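Long-range contact in yeast glycogen phosphorylase (Saccharomyces cerevisiae, PDB 1YGP), which is a glycogen phosphorylase of the GT-B clan, a two-subunit enzyme that carries pyridoxal-5'-phosphate: residues 428-442 with 456-468. Sequence-based numbering, arbitrary orientation.
Unlike the reference sequence in segment 428-442: E440 (reference Gln).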
loop_
_atom_site.group_PDB
_atom_site.type_symbol
_atom_site.label_atom_id
_atom_site.label_comp_id
_atom_site.label_asym_id
_atom_site.label_seq_id
_atom_site.Cartn_x
_atom_site.Cartn_y
_atom_site.Cartn_z
ATOM N N LEU A 428 23.220 23.960 12.313
ATOM C CA LEU A 428 23.916 24.357 13.535
ATOM C C LEU A 428 24.641 25.695 13.351
ATOM O O LEU A 428 24.642 26.554 14.234
ATOM C CB LEU A 428 24.983 23.363 13.949
ATOM C CG LEU A 428 25.063 23.021 15.423
ATOM C CD1 LEU A 428 26.420 22.429 15.623
ATOM C CD2 LEU A 428 24.949 24.207 16.350
ATOM N N GLU A 429 25.296 25.903 12.213
ATOM C CA GLU A 429 26.010 27.133 11.930
ATOM C C GLU A 429 25.047 28.308 12.035
ATOM O O GLU A 429 25.286 29.273 12.770
ATOM C CB GLU A 429 26.589 27.077 10.534
ATOM C CG GLU A 429 27.727 26.112 10.282
ATOM C CD GLU A 429 28.403 26.253 8.910
ATOM O OE1 GLU A 429 27.985 27.066 8.076
ATOM O OE2 GLU A 429 29.382 25.537 8.670
ATOM N N ILE A 430 23.902 28.226 11.365
ATOM C CA ILE A 430 22.946 29.319 11.399
ATOM C C ILE A 430 22.386 29.482 12.820
ATOM O O ILE A 430 22.207 30.629 13.254
ATOM C CB ILE A 430 21.852 29.028 10.318
ATOM C CG1 ILE A 430 22.504 28.860 8.950
ATOM C CG2 ILE A 430 20.910 30.205 10.181
ATOM C CD1 ILE A 430 21.591 28.511 7.777
ATOM N N ILE A 431 22.185 28.429 13.629
ATOM C CA ILE A 431 21.684 28.637 14.982
ATOM C C ILE A 431 22.726 29.373 15.814
ATOM O O ILE A 431 22.365 30.265 16.596
ATOM C CB ILE A 431 21.309 27.294 15.637
ATOM C CG1 ILE A 431 20.173 26.698 14.815
ATOM C CG2 ILE A 431 20.819 27.475 17.081
ATOM C CD1 ILE A 431 19.650 25.311 15.238
ATOM N N TYR A 432 24.021 29.091 15.643
ATOM C CA TYR A 432 25.034 29.851 16.354
ATOM C C TYR A 432 24.993 31.304 15.909
ATOM O O TYR A 432 24.980 32.189 16.769
ATOM C CB TYR A 432 26.408 29.256 16.096
ATOM C CG TYR A 432 26.713 28.032 16.955
ATOM C CD1 TYR A 432 26.010 27.828 18.141
ATOM C CD2 TYR A 432 27.733 27.142 16.600
ATOM C CE1 TYR A 432 26.316 26.770 18.974
ATOM C CE2 TYR A 432 28.040 26.070 17.433
ATOM C CZ TYR A 432 27.320 25.897 18.620
ATOM O OH TYR A 432 27.585 24.840 19.471
ATOM N N ASP A 433 24.868 31.591 14.612
ATOM C CA ASP A 433 24.787 32.968 14.145
ATOM C C ASP A 433 23.593 33.742 14.669
ATOM O O ASP A 433 23.753 34.844 15.205
ATOM C CB ASP A 433 24.729 33.021 12.636
ATOM C CG ASP A 433 26.058 32.880 11.906
ATOM O OD1 ASP A 433 27.058 32.430 12.474
ATOM O OD2 ASP A 433 26.072 33.226 10.728
ATOM N N ILE A 434 22.408 33.142 14.550
ATOM C CA ILE A 434 21.150 33.696 15.029
ATOM C C ILE A 434 21.307 34.099 16.497
ATOM O O ILE A 434 21.031 35.238 16.888
ATOM C CB ILE A 434 20.063 32.587 14.787
ATOM C CG1 ILE A 434 19.672 32.580 13.296
ATOM C CG2 ILE A 434 18.840 32.804 15.689
ATOM C CD1 ILE A 434 18.750 31.426 12.824
ATOM N N ASN A 435 21.832 33.182 17.314
ATOM C CA ASN A 435 22.016 33.409 18.743
ATOM C C ASN A 435 22.991 34.537 19.012
ATOM O O ASN A 435 22.790 35.306 19.954
ATOM C CB ASN A 435 22.553 32.161 19.445
ATOM C CG ASN A 435 22.570 32.316 20.960
ATOM O OD1 ASN A 435 21.544 32.477 21.597
ATOM N ND2 ASN A 435 23.664 32.234 21.685
ATOM N N TRP A 436 24.022 34.666 18.167
ATOM C CA TRP A 436 25.060 35.664 18.353
ATOM C C TRP A 436 24.484 37.052 18.253
ATOM O O TRP A 436 24.595 37.840 19.197
ATOM C CB TRP A 436 26.173 35.539 17.304
ATOM C CG TRP A 436 27.292 36.536 17.552
ATOM C CD1 TRP A 436 27.396 37.638 16.749
ATOM C CD2 TRP A 436 28.249 36.481 18.545
ATOM N NE1 TRP A 436 28.420 38.298 17.233
ATOM C CE2 TRP A 436 28.963 37.663 18.287
ATOM C CE3 TRP A 436 28.645 35.656 19.601
ATOM C CZ2 TRP A 436 30.068 38.027 19.068
ATOM C CZ3 TRP A 436 29.748 36.015 20.387
ATOM C CH2 TRP A 436 30.455 37.191 20.121
ATOM N N PHE A 437 23.862 37.360 17.129
ATOM C CA PHE A 437 23.302 38.675 16.990
ATOM C C PHE A 437 22.225 38.933 18.052
ATOM O O PHE A 437 22.176 40.036 18.600
ATOM C CB PHE A 437 22.751 38.800 15.592
ATOM C CG PHE A 437 23.819 38.652 14.517
ATOM C CD1 PHE A 437 24.930 39.492 14.494
ATOM C CD2 PHE A 437 23.678 37.674 13.532
ATOM C CE1 PHE A 437 25.884 39.345 13.486
ATOM C CE2 PHE A 437 24.638 37.539 12.531
ATOM C CZ PHE A 437 25.741 38.373 12.507
ATOM N N PHE A 438 21.390 37.954 18.438
ATOM C CA PHE A 438 20.349 38.144 19.452
ATOM C C PHE A 438 21.010 38.554 20.758
ATOM O O PHE A 438 20.620 39.551 21.359
ATOM C CB PHE A 438 19.550 36.838 19.648
ATOM C CG PHE A 438 18.643 36.826 20.864
ATOM C CD1 PHE A 438 17.545 37.686 20.959
ATOM C CD2 PHE A 438 18.916 35.948 21.912
ATOM C CE1 PHE A 438 16.731 37.667 22.101
ATOM C CE2 PHE A 438 18.101 35.930 23.057
ATOM C CZ PHE A 438 17.008 36.791 23.153
ATOM N N LEU A 439 22.051 37.844 21.178
ATOM C CA LEU A 439 22.734 38.158 22.406
ATOM C C LEU A 439 23.455 39.512 22.344
ATOM O O LEU A 439 23.582 40.210 23.360
ATOM C CB LEU A 439 23.640 36.978 22.660
ATOM C CG LEU A 439 23.345 36.216 23.931
ATOM C CD1 LEU A 439 21.865 35.992 24.178
ATOM C CD2 LEU A 439 23.994 34.889 23.782
ATOM N N GLU A 440 23.880 39.968 21.163
ATOM C CA GLU A 440 24.406 41.316 21.018
ATOM C C GLU A 440 23.260 42.261 21.308
ATOM O O GLU A 440 23.351 43.073 22.228
ATOM C CB GLU A 440 24.889 41.627 19.623
ATOM C CG GLU A 440 26.306 41.188 19.351
ATOM C CD GLU A 440 26.849 41.653 18.000
ATOM O OE1 GLU A 440 26.143 42.328 17.235
ATOM O OE2 GLU A 440 28.003 41.328 17.706
ATOM N N ASP A 441 22.137 42.123 20.617
ATOM C CA ASP A 441 20.994 42.979 20.844
ATOM C C ASP A 441 20.575 43.049 22.302
ATOM O O ASP A 441 20.173 44.110 22.784
ATOM C CB ASP A 441 19.853 42.474 20.006
ATOM C CG ASP A 441 20.008 42.807 18.536
ATOM O OD1 ASP A 441 21.103 42.658 17.980
ATOM O OD2 ASP A 441 19.008 43.219 17.947
ATOM N N VAL A 442 20.733 41.946 23.034
ATOM C CA VAL A 442 20.376 41.932 24.432
ATOM C C VAL A 442 21.407 42.756 25.155
ATOM O O VAL A 442 21.018 43.619 25.949
ATOM C CB VAL A 442 20.360 40.514 25.031
ATOM C CG1 VAL A 442 19.906 40.570 26.484
ATOM C CG2 VAL A 442 19.343 39.653 24.315
ATOM N N ILE A 456 18.913 33.887 28.825
ATOM C CA ILE A 456 18.081 34.097 27.664
ATOM C C ILE A 456 18.699 33.423 26.438
ATOM O O ILE A 456 18.054 33.397 25.387
ATOM C CB ILE A 456 17.915 35.667 27.574
ATOM C CG1 ILE A 456 16.559 35.968 26.976
ATOM C CG2 ILE A 456 19.018 36.341 26.737
ATOM C CD1 ILE A 456 16.189 37.462 26.938
ATOM N N SER A 457 19.912 32.867 26.512
ATOM C CA SER A 457 20.561 32.310 25.338
ATOM C C SER A 457 19.864 31.090 24.780
ATOM O O SER A 457 19.306 30.276 25.508
ATOM C CB SER A 457 21.998 31.906 25.641
ATOM O OG SER A 457 22.754 31.415 24.529
ATOM N N ILE A 458 19.957 30.964 23.454
ATOM C CA ILE A 458 19.439 29.817 22.747
ATOM C C ILE A 458 20.387 28.668 23.040
ATOM O O ILE A 458 19.889 27.561 23.216
ATOM C CB ILE A 458 19.367 30.102 21.232
ATOM C CG1 ILE A 458 18.339 31.186 20.949
ATOM C CG2 ILE A 458 18.983 28.839 20.484
ATOM C CD1 ILE A 458 18.354 31.662 19.476
ATOM N N ILE A 459 21.713 28.801 23.109
ATOM C CA ILE A 459 22.523 27.629 23.429
ATOM C C ILE A 459 22.719 27.610 24.937
ATOM O O ILE A 459 23.215 28.588 25.517
ATOM C CB ILE A 459 23.906 27.658 22.718
ATOM C CG1 ILE A 459 23.782 27.208 21.290
ATOM C CG2 ILE A 459 24.856 26.649 23.337
ATOM C CD1 ILE A 459 23.038 28.132 20.320
ATOM N N GLU A 460 22.290 26.504 25.550
ATOM C CA GLU A 460 22.418 26.244 26.976
ATOM C C GLU A 460 23.770 25.609 27.182
ATOM O O GLU A 460 24.025 24.512 26.681
ATOM C CB GLU A 460 21.350 25.271 27.469
ATOM C CG GLU A 460 21.429 24.905 28.945
ATOM C CD GLU A 460 20.264 24.054 29.428
ATOM O OE1 GLU A 460 19.216 24.622 29.726
ATOM O OE2 GLU A 460 20.393 22.831 29.519
ATOM N N GLU A 461 24.620 26.307 27.930
ATOM C CA GLU A 461 25.969 25.852 28.214
ATOM C C GLU A 461 25.824 24.891 29.384
ATOM O O GLU A 461 25.743 25.346 30.525
ATOM C CB GLU A 461 26.835 27.032 28.613
ATOM C CG GLU A 461 26.723 28.274 27.748
ATOM C CD GLU A 461 27.193 28.157 26.302
ATOM O OE1 GLU A 461 28.255 27.589 26.046
ATOM O OE2 GLU A 461 26.501 28.678 25.428
ATOM N N ASN A 462 25.717 23.584 29.159
ATOM C CA ASN A 462 25.481 22.651 30.255
ATOM C C ASN A 462 26.561 21.587 30.305
ATOM O O ASN A 462 27.413 21.452 29.412
ATOM C CB ASN A 462 24.126 21.935 30.103
ATOM N N SER A 463 26.522 20.833 31.403
ATOM C CA SER A 463 27.462 19.748 31.608
ATOM C C SER A 463 26.924 18.496 30.928
ATOM O O SER A 463 25.729 18.200 31.007
ATOM N N PRO A 464 27.744 17.765 30.178
ATOM C CA PRO A 464 28.816 18.312 29.362
ATOM C C PRO A 464 28.293 18.646 27.983
ATOM O O PRO A 464 29.028 19.173 27.153
ATOM C CB PRO A 464 29.850 17.223 29.342
ATOM C CG PRO A 464 28.975 15.980 29.274
ATOM C CD PRO A 464 27.868 16.314 30.282
ATOM N N GLU A 465 27.057 18.242 27.702
ATOM C CA GLU A 465 26.498 18.450 26.397
ATOM C C GLU A 465 25.728 19.754 26.416
ATOM O O GLU A 465 24.918 20.026 27.301
ATOM C CB GLU A 465 25.600 17.249 26.056
ATOM C CG GLU A 465 26.286 16.142 25.244
ATOM C CD GLU A 465 26.518 16.445 23.747
ATOM O OE1 GLU A 465 27.524 17.076 23.397
ATOM O OE2 GLU A 465 25.692 16.034 22.921
ATOM N N ARG A 466 26.112 20.628 25.505
ATOM C CA ARG A 466 25.387 21.864 25.340
ATOM C C ARG A 466 24.091 21.565 24.619
ATOM O O ARG A 466 24.070 20.777 23.664
ATOM C CB ARG A 466 26.166 22.874 24.509
ATOM C CG ARG A 466 27.398 23.373 25.223
ATOM C CD ARG A 466 27.853 24.675 24.617
ATOM N NE ARG A 466 28.515 24.545 23.334
ATOM C CZ ARG A 466 28.869 25.622 22.620
ATOM N NH1 ARG A 466 28.635 26.876 23.035
ATOM N NH2 ARG A 466 29.503 25.455 21.464
ATOM N N GLN A 467 23.020 22.224 25.021
ATOM C CA GLN A 467 21.748 22.029 24.356
ATOM C C GLN A 467 21.431 23.277 23.537
ATOM O O GLN A 467 21.924 24.388 23.779
ATOM C CB GLN A 467 20.602 21.855 25.329
ATOM C CG GLN A 467 20.865 21.009 26.540
ATOM C CD GLN A 467 21.120 19.559 26.204
ATOM O OE1 GLN A 467 22.205 19.189 25.770
ATOM N NE2 GLN A 467 20.135 18.685 26.382
ATOM N N ILE A 468 20.565 23.059 22.557
ATOM C CA ILE A 468 20.013 24.112 21.748
ATOM C C ILE A 468 18.594 24.167 22.296
ATOM O O ILE A 468 17.854 23.167 22.265
ATOM C CB ILE A 468 19.991 23.717 20.285
ATOM C CG1 ILE A 468 21.354 23.261 19.819
ATOM C CG2 ILE A 468 19.452 24.919 19.503
ATOM C CD1 ILE A 468 21.363 22.855 18.344
#
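N435, on the inward side of helix 425-445, reaches across with its carboxamide to S457 and I458, just ahead of the hairpin of strands 459-460 and 467-469, part of a three-stranded antiparallel sheet with 414-416. This helix-on-hairpin packing belongs to the part of the GT-B fold that also holds the large mixed sheet. With CG anti to the backbone N (chi1 -172°), the N435 amide projects from the helix and both its ends are used: OD1 accepts the backbone N of I458 at 2.9 Å, the donor lying above the carbonyl plane, while ND2 donates to S457 OG at 3.1 Å. S457 OG in turn donates a hydrogen bond to I459 O, so the serine links the helix amide to the start of the hairpin.

Apolar side chains pack on both sides of this polar centre along the helix. On one, I431 CG2 sits 3.8 Å from I468 CG2, the two side chains crossing at about a right angle, and also touches I459 CD1; F420 of helix 417-423 and L473 of helix 470-477 adjoin this cluster. On the other, the F438 ring turns its edge to I456 O and meets I456 CG2 at CE2, with L439 CD1 against the same methyl. F503 makes an edge-to-face contact with F438.

Nearer the hairpin turn, R466 NH1 forms a salt bridge with E461 OE1, and the Y432 hydroxyl lies over one face of the R466 guanidinium, whose plane is 35° from that of the ring. The Y432 ring, one face covered by L428 CD2, presents its edge to the hairpin: I459 CG1 lies near the ring plane, 3.5 Å from Y432 CE1.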